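Local atomic coordinates of RNA polymerase ECF-subfamily sigma factor (Streptomyces venezuelae, PDB entry 6DXO), a protein that probably guides RNA polymerase to specific initiation sites as an ECF sigma factor involved in aerial mycelium formation, and is seen here in complex with its anti-sigma factor. Residues A[25-30]-A[42-47]; A[46-51]-A[67-72]. One frame throughout, in Å; residues are numbered along the deposited sequence.

Contact 1 (A[25-30]-A[42-47]); sequences TVYRYI and DLTSET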
loop_
_atom_site.group_PDB
_atom_site.type_symbol
_atom_site.label_atom_id
_atom_site.label_comp_id
_atom_site.label_asym_id
_atom_site.label_seq_id
_atom_site.Cartn_x
_atom_site.Cartn_y
_atom_site.Cartn_z
ATOM N N THR A 25 -3.096 3.223 -5.280
ATOM C CA THR A 25 -4.388 3.853 -5.544
ATOM C C THR A 25 -5.061 4.317 -4.258
ATOM O O THR A 25 -5.620 5.419 -4.222
ATOM C CB THR A 25 -5.336 2.911 -6.336
ATOM O OG1 THR A 25 -4.698 2.501 -7.560
ATOM C CG2 THR A 25 -6.615 3.642 -6.672
ATOM N N VAL A 26 -5.036 3.480 -3.215
ATOM C CA VAL A 26 -5.605 3.855 -1.917
ATOM C C VAL A 26 -4.855 5.074 -1.395
ATOM O O VAL A 26 -5.451 6.066 -0.967
ATOM C CB VAL A 26 -5.558 2.696 -0.893
ATOM C CG1 VAL A 26 -5.812 3.183 0.533
ATOM C CG2 VAL A 26 -6.583 1.605 -1.270
ATOM N N TYR A 27 -3.535 5.001 -1.468
ATOM C CA TYR A 27 -2.699 6.100 -0.956
ATOM C C TYR A 27 -3.025 7.408 -1.655
ATOM O O TYR A 27 -3.167 8.457 -1.006
ATOM C CB TYR A 27 -1.243 5.721 -1.151
ATOM C CG TYR A 27 -0.238 6.783 -0.781
ATOM C CD1 TYR A 27 0.042 7.070 0.544
ATOM C CD2 TYR A 27 0.456 7.456 -1.771
ATOM C CE1 TYR A 27 1.027 8.057 0.881
ATOM C CE2 TYR A 27 1.426 8.410 -1.459
ATOM C CZ TYR A 27 1.694 8.704 -0.141
ATOM O OH TYR A 27 2.651 9.652 0.139
ATOM N N ARG A 28 -3.149 7.359 -2.972
ATOM C CA ARG A 28 -3.451 8.559 -3.752
ATOM C C ARG A 28 -4.831 9.119 -3.459
ATOM O O ARG A 28 -4.999 10.326 -3.417
ATOM C CB ARG A 28 -3.257 8.320 -5.246
ATOM C CG ARG A 28 -1.785 8.106 -5.616
ATOM C CD ARG A 28 -1.607 8.178 -7.111
ATOM N NE ARG A 28 -1.926 6.919 -7.766
ATOM C CZ ARG A 28 -1.014 6.004 -8.084
ATOM N NH1 ARG A 28 0.262 6.218 -7.805
ATOM N NH2 ARG A 28 -1.378 4.880 -8.681
ATOM N N TYR A 29 -5.811 8.247 -3.220
ATOM C CA TYR A 29 -7.124 8.748 -2.824
ATOM C C TYR A 29 -7.034 9.520 -1.494
ATOM O O TYR A 29 -7.598 10.625 -1.336
ATOM C CB TYR A 29 -8.123 7.591 -2.731
ATOM C CG TYR A 29 -9.429 8.023 -2.081
ATOM C CD1 TYR A 29 -10.393 8.719 -2.810
ATOM C CD2 TYR A 29 -9.666 7.781 -0.728
ATOM C CE1 TYR A 29 -11.603 9.126 -2.209
ATOM C CE2 TYR A 29 -10.864 8.193 -0.124
ATOM C CZ TYR A 29 -11.808 8.872 -0.868
ATOM O OH TYR A 29 -12.977 9.297 -0.259
ATOM N N ILE A 30 -6.297 8.949 -0.550
ATOM C CA ILE A 30 -6.156 9.506 0.791
ATOM C C ILE A 30 -5.279 10.775 0.801
ATOM O O ILE A 30 -5.579 11.739 1.509
ATOM C CB ILE A 30 -5.585 8.445 1.775
ATOM C CG1 ILE A 30 -6.576 7.279 1.957
ATOM C CG2 ILE A 30 -5.266 9.040 3.135
ATOM C CD1 ILE A 30 -6.065 6.181 2.901
ATOM N N ASP A 42 -0.348 6.152 7.172
ATOM C CA ASP A 42 -0.992 5.442 8.278
ATOM C C ASP A 42 -2.416 4.991 7.946
ATOM O O ASP A 42 -2.803 3.856 8.245
ATOM C CB ASP A 42 -1.001 6.289 9.555
ATOM C CG ASP A 42 0.374 6.400 10.198
ATOM O OD1 ASP A 42 1.293 5.655 9.788
ATOM O OD2 ASP A 42 0.528 7.228 11.125
ATOM N N LEU A 43 -3.195 5.876 7.335
ATOM C CA LEU A 43 -4.552 5.515 6.942
ATOM C C LEU A 43 -4.565 4.503 5.782
ATOM O O LEU A 43 -5.528 3.768 5.594
ATOM C CB LEU A 43 -5.392 6.766 6.620
ATOM C CG LEU A 43 -5.695 7.720 7.785
ATOM C CD1 LEU A 43 -6.557 8.885 7.301
ATOM C CD2 LEU A 43 -6.363 7.010 8.941
ATOM N N THR A 44 -3.490 4.452 5.005
ATOM C CA THR A 44 -3.425 3.467 3.925
ATOM C C THR A 44 -3.285 2.103 4.571
ATOM O O THR A 44 -3.998 1.149 4.228
ATOM C CB THR A 44 -2.233 3.761 2.966
ATOM O OG1 THR A 44 -2.453 5.018 2.317
ATOM C CG2 THR A 44 -2.131 2.678 1.892
ATOM N N SER A 45 -2.381 2.022 5.537
ATOM C CA SER A 45 -2.185 0.799 6.309
ATOM C C SER A 45 -3.478 0.395 6.995
ATOM O O SER A 45 -3.908 -0.749 6.894
ATOM C CB SER A 45 -1.086 1.011 7.351
ATOM O OG SER A 45 -1.033 -0.068 8.261
ATOM N N GLU A 46 -4.108 1.337 7.694
ATOM C CA GLU A 46 -5.384 1.030 8.355
ATOM C C GLU A 46 -6.499 0.549 7.407
ATOM O O GLU A 46 -7.300 -0.321 7.778
ATOM C CB GLU A 46 -5.867 2.221 9.178
ATOM C CG GLU A 46 -7.059 1.896 10.074
ATOM C CD GLU A 46 -6.736 0.818 11.107
ATOM O OE1 GLU A 46 -5.568 0.742 11.550
ATOM O OE2 GLU A 46 -7.650 0.043 11.477
ATOM N N THR A 47 -6.552 1.105 6.200
ATOM C CA THR A 47 -7.540 0.696 5.208
ATOM C C THR A 47 -7.382 -0.784 4.883
ATOM O O THR A 47 -8.338 -1.550 4.920
ATOM C CB THR A 47 -7.434 1.524 3.913
ATOM O OG1 THR A 47 -7.789 2.891 4.181
ATOM C CG2 THR A 47 -8.339 0.971 2.835
#
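Val-26 meets Thr-44 and Thr-47 through one methyl, CG1, which its first torsion sets anti to the backbone N (chi1 165°). Val-26 CG1 and Thr-47 CG2 face each other tip to tip at 4.1 Å, whereas the Thr-44 side chain runs past the valine in the opposite direction, its CG2 4.0 Å from Val-26 CG1. The backbones come nearest at Tyr-27 and Thr-44, with their CA atoms 5.6 Å apart; Thr-44 OG1 lies 3.5 Å from Tyr-27 CA. That oxygen also sits at the ring edge, in plane, near CD1, but its hydrogen bond goes to Ala-40 O. Segments 25-30 and 42-47, on helices 12-31 and 37-53 of sigma-70 region 2, run at 129° to each other, and Thr-44 belongs to the probable polymerase core-binding motif; Gln-66 of the partner chain packs on it. One turn on, Ile-30 pushes CD1 to 3.7 Å from Leu-43 O and against Leu-43 CB. Thr-47 OG1 donates to Leu-43 O at 2.8 Å, while Thr-47 N reaches it from the opposite face. An alanine at Thr-47 removes OG1 and CG2, and would probably leave Leu-43 O with one bond fewer and open a gap before Val-26 CG1.

Contact 2 (A[46-51]-A[67-72]); sequences ETFLRA and AWLVTI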
loop_
_atom_site.group_PDB
_atom_site.type_symbol
_atom_site.label_atom_id
_atom_site.label_comp_id
_atom_site.label_asym_id
_atom_site.label_seq_id
_atom_site.Cartn_x
_atom_site.Cartn_y
_atom_site.Cartn_z
ATOM N N GLU A 46 -4.108 1.337 7.694
ATOM C CA GLU A 46 -5.384 1.030 8.355
ATOM C C GLU A 46 -6.499 0.549 7.407
ATOM O O GLU A 46 -7.300 -0.321 7.778
ATOM C CB GLU A 46 -5.867 2.221 9.178
ATOM C CG GLU A 46 -7.059 1.896 10.074
ATOM C CD GLU A 46 -6.736 0.818 11.107
ATOM O OE1 GLU A 46 -5.568 0.742 11.550
ATOM O OE2 GLU A 46 -7.650 0.043 11.477
ATOM N N THR A 47 -6.552 1.105 6.200
ATOM C CA THR A 47 -7.540 0.696 5.208
ATOM C C THR A 47 -7.382 -0.784 4.883
ATOM O O THR A 47 -8.338 -1.550 4.920
ATOM C CB THR A 47 -7.434 1.524 3.913
ATOM O OG1 THR A 47 -7.789 2.891 4.181
ATOM C CG2 THR A 47 -8.339 0.971 2.835
ATOM N N PHE A 48 -6.160 -1.188 4.564
ATOM C CA PHE A 48 -5.929 -2.600 4.280
ATOM C C PHE A 48 -6.172 -3.512 5.485
ATOM O O PHE A 48 -6.700 -4.632 5.337
ATOM C CB PHE A 48 -4.528 -2.808 3.697
ATOM C CG PHE A 48 -4.422 -2.404 2.266
ATOM C CD1 PHE A 48 -4.051 -1.100 1.917
ATOM C CD2 PHE A 48 -4.714 -3.309 1.259
ATOM C CE1 PHE A 48 -3.972 -0.726 0.577
ATOM C CE2 PHE A 48 -4.623 -2.947 -0.080
ATOM C CZ PHE A 48 -4.253 -1.650 -0.429
ATOM N N LEU A 49 -5.774 -3.054 6.668
ATOM C CA LEU A 49 -5.972 -3.857 7.873
ATOM C C LEU A 49 -7.456 -4.107 8.153
ATOM O O LEU A 49 -7.845 -5.192 8.608
ATOM C CB LEU A 49 -5.279 -3.220 9.082
ATOM C CG LEU A 49 -3.759 -3.410 9.147
ATOM C CD1 LEU A 49 -3.162 -2.589 10.276
ATOM C CD2 LEU A 49 -3.425 -4.883 9.326
ATOM N N ARG A 50 -8.288 -3.109 7.865
ATOM C CA ARG A 50 -9.723 -3.250 8.065
ATOM C C ARG A 50 -10.321 -4.239 7.064
ATOM O O ARG A 50 -11.145 -5.078 7.430
ATOM C CB ARG A 50 -10.420 -1.888 7.965
ATOM C CG ARG A 50 -11.898 -1.916 8.258
ATOM C CD ARG A 50 -12.163 -1.789 9.745
ATOM N NE ARG A 50 -11.921 -0.431 10.227
ATOM C CZ ARG A 50 -12.868 0.494 10.357
ATOM N NH1 ARG A 50 -14.122 0.205 10.042
ATOM N NH2 ARG A 50 -12.563 1.704 10.803
ATOM N N ALA A 51 -9.886 -4.153 5.812
ATOM C CA ALA A 51 -10.367 -5.045 4.767
ATOM C C ALA A 51 -10.028 -6.480 5.144
ATOM O O ALA A 51 -10.827 -7.402 4.959
ATOM C CB ALA A 51 -9.737 -4.694 3.437
ATOM N N ALA A 67 -13.059 -0.957 -5.138
ATOM C CA ALA A 67 -14.106 -0.048 -4.689
ATOM C C ALA A 67 -14.329 -0.150 -3.183
ATOM O O ALA A 67 -14.575 0.839 -2.516
ATOM C CB ALA A 67 -15.414 -0.309 -5.452
ATOM N N TRP A 68 -14.212 -1.358 -2.641
ATOM C CA TRP A 68 -14.388 -1.568 -1.212
ATOM C C TRP A 68 -13.281 -0.870 -0.433
ATOM O O TRP A 68 -13.530 -0.208 0.567
ATOM C CB TRP A 68 -14.366 -3.078 -0.921
ATOM C CG TRP A 68 -14.740 -3.454 0.462
ATOM C CD1 TRP A 68 -15.690 -2.879 1.247
ATOM C CD2 TRP A 68 -14.182 -4.528 1.227
ATOM N NE1 TRP A 68 -15.750 -3.513 2.464
ATOM C CE2 TRP A 68 -14.837 -4.536 2.477
ATOM C CE3 TRP A 68 -13.173 -5.467 0.981
ATOM C CZ2 TRP A 68 -14.526 -5.462 3.485
ATOM C CZ3 TRP A 68 -12.857 -6.382 1.980
ATOM C CH2 TRP A 68 -13.539 -6.381 3.213
ATOM N N LEU A 69 -12.050 -1.026 -0.909
ATOM C CA LEU A 69 -10.920 -0.353 -0.278
ATOM C C LEU A 69 -11.172 1.161 -0.246
ATOM O O LEU A 69 -10.986 1.806 0.765
ATOM C CB LEU A 69 -9.633 -0.659 -1.044
ATOM C CG LEU A 69 -9.054 -2.071 -0.852
ATOM C CD1 LEU A 69 -7.872 -2.317 -1.786
ATOM C CD2 LEU A 69 -8.640 -2.316 0.602
ATOM N N VAL A 70 -11.599 1.711 -1.370
ATOM C CA VAL A 70 -11.831 3.146 -1.465
ATOM C C VAL A 70 -12.910 3.610 -0.486
ATOM O O VAL A 70 -12.778 4.650 0.181
ATOM C CB VAL A 70 -12.147 3.559 -2.914
ATOM C CG1 VAL A 70 -12.651 4.985 -2.954
ATOM C CG2 VAL A 70 -10.888 3.402 -3.789
ATOM N N THR A 71 -13.964 2.816 -0.363
ATOM C CA THR A 71 -15.036 3.171 0.548
ATOM C C THR A 71 -14.600 3.055 2.003
ATOM O O THR A 71 -15.000 3.858 2.827
ATOM C CB THR A 71 -16.337 2.369 0.246
ATOM O OG1 THR A 71 -16.076 0.961 0.324
ATOM C CG2 THR A 71 -16.818 2.676 -1.151
ATOM N N ILE A 72 -13.740 2.079 2.311
ATOM C CA ILE A 72 -13.154 1.983 3.643
ATOM C C ILE A 72 -12.266 3.173 3.982
ATOM O O ILE A 72 -12.326 3.700 5.089
ATOM C CB ILE A 72 -12.345 0.670 3.817
ATOM C CG1 ILE A 72 -13.293 -0.527 3.913
ATOM C CG2 ILE A 72 -11.436 0.744 5.051
ATOM C CD1 ILE A 72 -12.596 -1.859 3.689
#
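Ala-51 and Ile-72 belong to the closely packed middle of this contact, where segments 46-51 and 67-72, lying on helices 37-53 and 65-79 of the helical sigma-70 region 2, run at 119° to each other with their axes 9.3 Å apart. Having only a CB on its side chain, Ala-51 can accept three neighbours: Leu-69 CD2 is 3.9 Å from Ala-51 CB, Ile-72 CD1 stands at a similar distance, and the six-membered ring of Trp-68 arrives through CZ3. One turn earlier on the same helix as Ala-51, Thr-47 turns CG2 onto the other helix, 3.5 Å from Leu-69 O and up against Ile-72 CG2, the branch that lies anti to the backbone N of Ile-72. Leu-69 uses both of its methyls. Its CD1 lies 3.7 Å from Phe-48 CE2, and its CD2 sits 4.0 Å above one face of the Phe-48 ring, offset toward the rim. Beyond the leucine, Phe-48 also meets Tyr-19 edge-to-face and Leu-70 of the partner chain, so the ring takes part in both the core and the intermolecular surface.

The looser, partly exposed side is at Arg-50, which offers only aliphatic carbons, with its CB 4.1 Å from Ile-72 CG2, and whose chain bends at chi2 and chi3. Trp-68, by contrast, is partly exposed yet closely packed: it stacks with Phe-58 and meets Trp-60 edge-to-face. Its indole carries Ile-72 CD1 over one face, and its outermost carbon, CH2, stops 3.4 Å from the backbone O of Ala-51.

Overall arrangement
From the N terminus, helix 12-31 leads through residues 32-36 into helix 37-53, and contact 1 closes this first connection. The chain then continues through residues 54-64 into helix 65-79, and contact 2 closes that longer loop. The two follow one another along the sequence, overlapping only at Glu-46 and Thr-47, so neither encloses the other. Helix 37-53 is the common element, and Thr-47 takes part in both contacts. Their centres lie 8 Å apart and they touch directly, with Val-26 CG2 3.8 Å from Leu-69 CB. The outer helices 12-31 and 65-79 therefore also pack together, completing a three-helix core within region 2.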